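Local atomic coordinates of auracyanin-A (Chloroflexus aurantiacus, PDB entry 2AAN), a protein that carries electrons as a blue copper protein binding one copper ion, probably as a soluble acceptor for the membrane-bound alternative complex III. Residues A76-G81 / T124-Y129. Sequence-based numbering, arbitrary orientation.
Sequences AGLSAG and TVPGHY. With CU (copper (II) ion), chain B.
Leu78 of helix 67-80 reaches across to Pro126 in the copper-binding loop of a cupredoxin fold, the loop between strands 117-122 and 133-138 that carries three of the four copper ligands, Cys123, His128 and Met132. The contact illustrates how a helix end and a metal-binding loop can meet through a single methyl group, while Tyr129 of the same loop packs on an earlier part of the helix, at Ala70, Ala71 and Ala74. Followed outward, the leucine begins at a CB that does not aim at the loop. CG then lies anti to the carbonyl carbon, with chi1 at -69°, and from this fork CD2 turns to the loop. CD2 does all the touching: its closest approach is 3.5 Å, to CB of Pro126. CA and CG of the proline lie only slightly farther off, so the methyl rests against the CA-CB-CG side of the pyrrolidine ring. The two side chains run past each other in opposite directions. Only 129 Å² is buried in all, and the contact stays at the surface. One residue earlier in the helix, Gly77, which has no side chain, faces Thr124 O. Tyr86 also touches Pro126, and its carbonyl oxygen accepts a hydrogen bond from Thr124 OG1. Past the proline the loop turns back sharply: Gly127 adopts a positive phi of 85°, and His128 N bonds to Val125 O at 3.0 Å, closing a type II beta turn with Pro126 and Gly127 at its corners. The turn carries the imidazole to the far side of the loop from Leu78. There CG1 of Val125 sits 3.5 Å above the plane of the His128 ring and off its centre, and His128 ND1 binds the copper ion at 2.1 Å.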
loop_
_atom_site.group_PDB
_atom_site.type_symbol
_atom_site.label_atom_id
_atom_site.label_comp_id
_atom_site.label_asym_id
_atom_site.label_seq_id
_atom_site.Cartn_x
_atom_site.Cartn_y
_atom_site.Cartn_z
ATOM N N ALA A 76 5.140 12.376 6.169
ATOM C CA ALA A 76 5.158 13.345 5.079
ATOM C C ALA A 76 3.761 13.497 4.495
ATOM O O ALA A 76 3.328 14.600 4.156
ATOM C CB ALA A 76 6.143 12.906 3.985
ATOM N N GLY A 77 3.022 12.397 4.432
ATOM C CA GLY A 77 1.690 12.415 3.879
ATOM C C GLY A 77 0.723 13.290 4.657
ATOM O O GLY A 77 -0.253 13.778 4.113
ATOM N N LEU A 78 0.973 13.482 5.942
ATOM C CA LEU A 78 0.071 14.332 6.759
ATOM C C LEU A 78 -0.060 15.744 6.234
ATOM O O LEU A 78 -1.105 16.397 6.409
ATOM C CB LEU A 78 0.549 14.403 8.210
ATOM C CG LEU A 78 0.449 13.150 9.053
ATOM C CD1 LEU A 78 1.046 13.444 10.403
ATOM C CD2 LEU A 78 -0.995 12.655 9.199
ATOM N N SER A 79 1.007 16.246 5.636
ATOM C CA SER A 79 0.986 17.610 5.181
ATOM C C SER A 79 0.954 17.633 3.660
ATOM O O SER A 79 0.721 18.676 3.048
ATOM C CB SER A 79 2.169 18.375 5.775
ATOM O OG SER A 79 3.376 17.817 5.317
ATOM N N ALA A 80 1.154 16.478 3.038
ATOM C CA ALA A 80 0.964 16.346 1.578
ATOM C C ALA A 80 -0.506 16.450 1.160
ATOM O O ALA A 80 -0.827 17.076 0.155
ATOM C CB ALA A 80 1.508 15.053 1.119
ATOM N N GLY A 81 -1.392 15.786 1.907
ATOM C CA GLY A 81 -2.827 15.863 1.674
ATOM C C GLY A 81 -3.347 14.964 0.576
ATOM O O GLY A 81 -2.568 14.298 -0.084
ATOM N N THR A 124 -1.002 5.332 3.863
ATOM C CA THR A 124 -0.560 6.643 4.353
ATOM C C THR A 124 -1.699 7.631 4.644
ATOM O O THR A 124 -1.457 8.804 4.873
ATOM C CB THR A 124 0.416 7.277 3.346
ATOM O OG1 THR A 124 -0.251 7.498 2.118
ATOM C CG2 THR A 124 1.609 6.368 3.125
ATOM N N VAL A 125 -2.935 7.163 4.692
ATOM C CA VAL A 125 -4.027 8.029 5.113
ATOM C C VAL A 125 -3.754 8.421 6.596
ATOM O O VAL A 125 -3.341 7.578 7.386
ATOM C CB VAL A 125 -5.384 7.340 4.861
ATOM C CG1 VAL A 125 -6.558 8.038 5.632
ATOM C CG2 VAL A 125 -5.643 7.234 3.338
ATOM N N PRO A 126 -3.910 9.715 6.940
ATOM C CA PRO A 126 -3.557 10.187 8.265
ATOM C C PRO A 126 -4.042 9.275 9.384
ATOM O O PRO A 126 -5.222 8.988 9.474
ATOM C CB PRO A 126 -4.250 11.568 8.334
ATOM C CG PRO A 126 -4.096 12.079 6.955
ATOM C CD PRO A 126 -4.327 10.842 6.081
ATOM N N GLY A 127 -3.116 8.851 10.238
ATOM C CA GLY A 127 -3.460 8.030 11.394
ATOM C C GLY A 127 -3.569 6.525 11.176
ATOM O O GLY A 127 -3.684 5.765 12.150
ATOM N N HIS A 128 -3.561 6.045 9.938
ATOM C CA HIS A 128 -3.774 4.577 9.726
ATOM C C HIS A 128 -2.531 3.745 9.967
ATOM O O HIS A 128 -2.619 2.654 10.526
ATOM C CB HIS A 128 -4.335 4.310 8.347
ATOM C CG HIS A 128 -5.709 4.841 8.181
ATOM N ND1 HIS A 128 -6.523 4.481 7.134
ATOM C CD2 HIS A 128 -6.422 5.706 8.945
ATOM C CE1 HIS A 128 -7.684 5.110 7.257
ATOM N NE2 HIS A 128 -7.654 5.839 8.362
ATOM N N TYR A 129 -1.383 4.260 9.532
ATOM C CA TYR A 129 -0.081 3.703 9.902
ATOM C C TYR A 129 0.206 4.264 11.277
ATOM O O TYR A 129 -0.079 5.450 11.517
ATOM C CB TYR A 129 1.010 4.106 8.869
ATOM C CG TYR A 129 2.385 3.588 9.244
ATOM C CD1 TYR A 129 2.761 2.290 8.917
ATOM C CD2 TYR A 129 3.229 4.327 10.054
ATOM C CE1 TYR A 129 3.958 1.763 9.305
ATOM C CE2 TYR A 129 4.470 3.798 10.473
ATOM C CZ TYR A 129 4.835 2.523 10.079
ATOM O OH TYR A 129 6.047 1.953 10.441
HETATM CU CU CU B . -5.959 3.362 5.463
#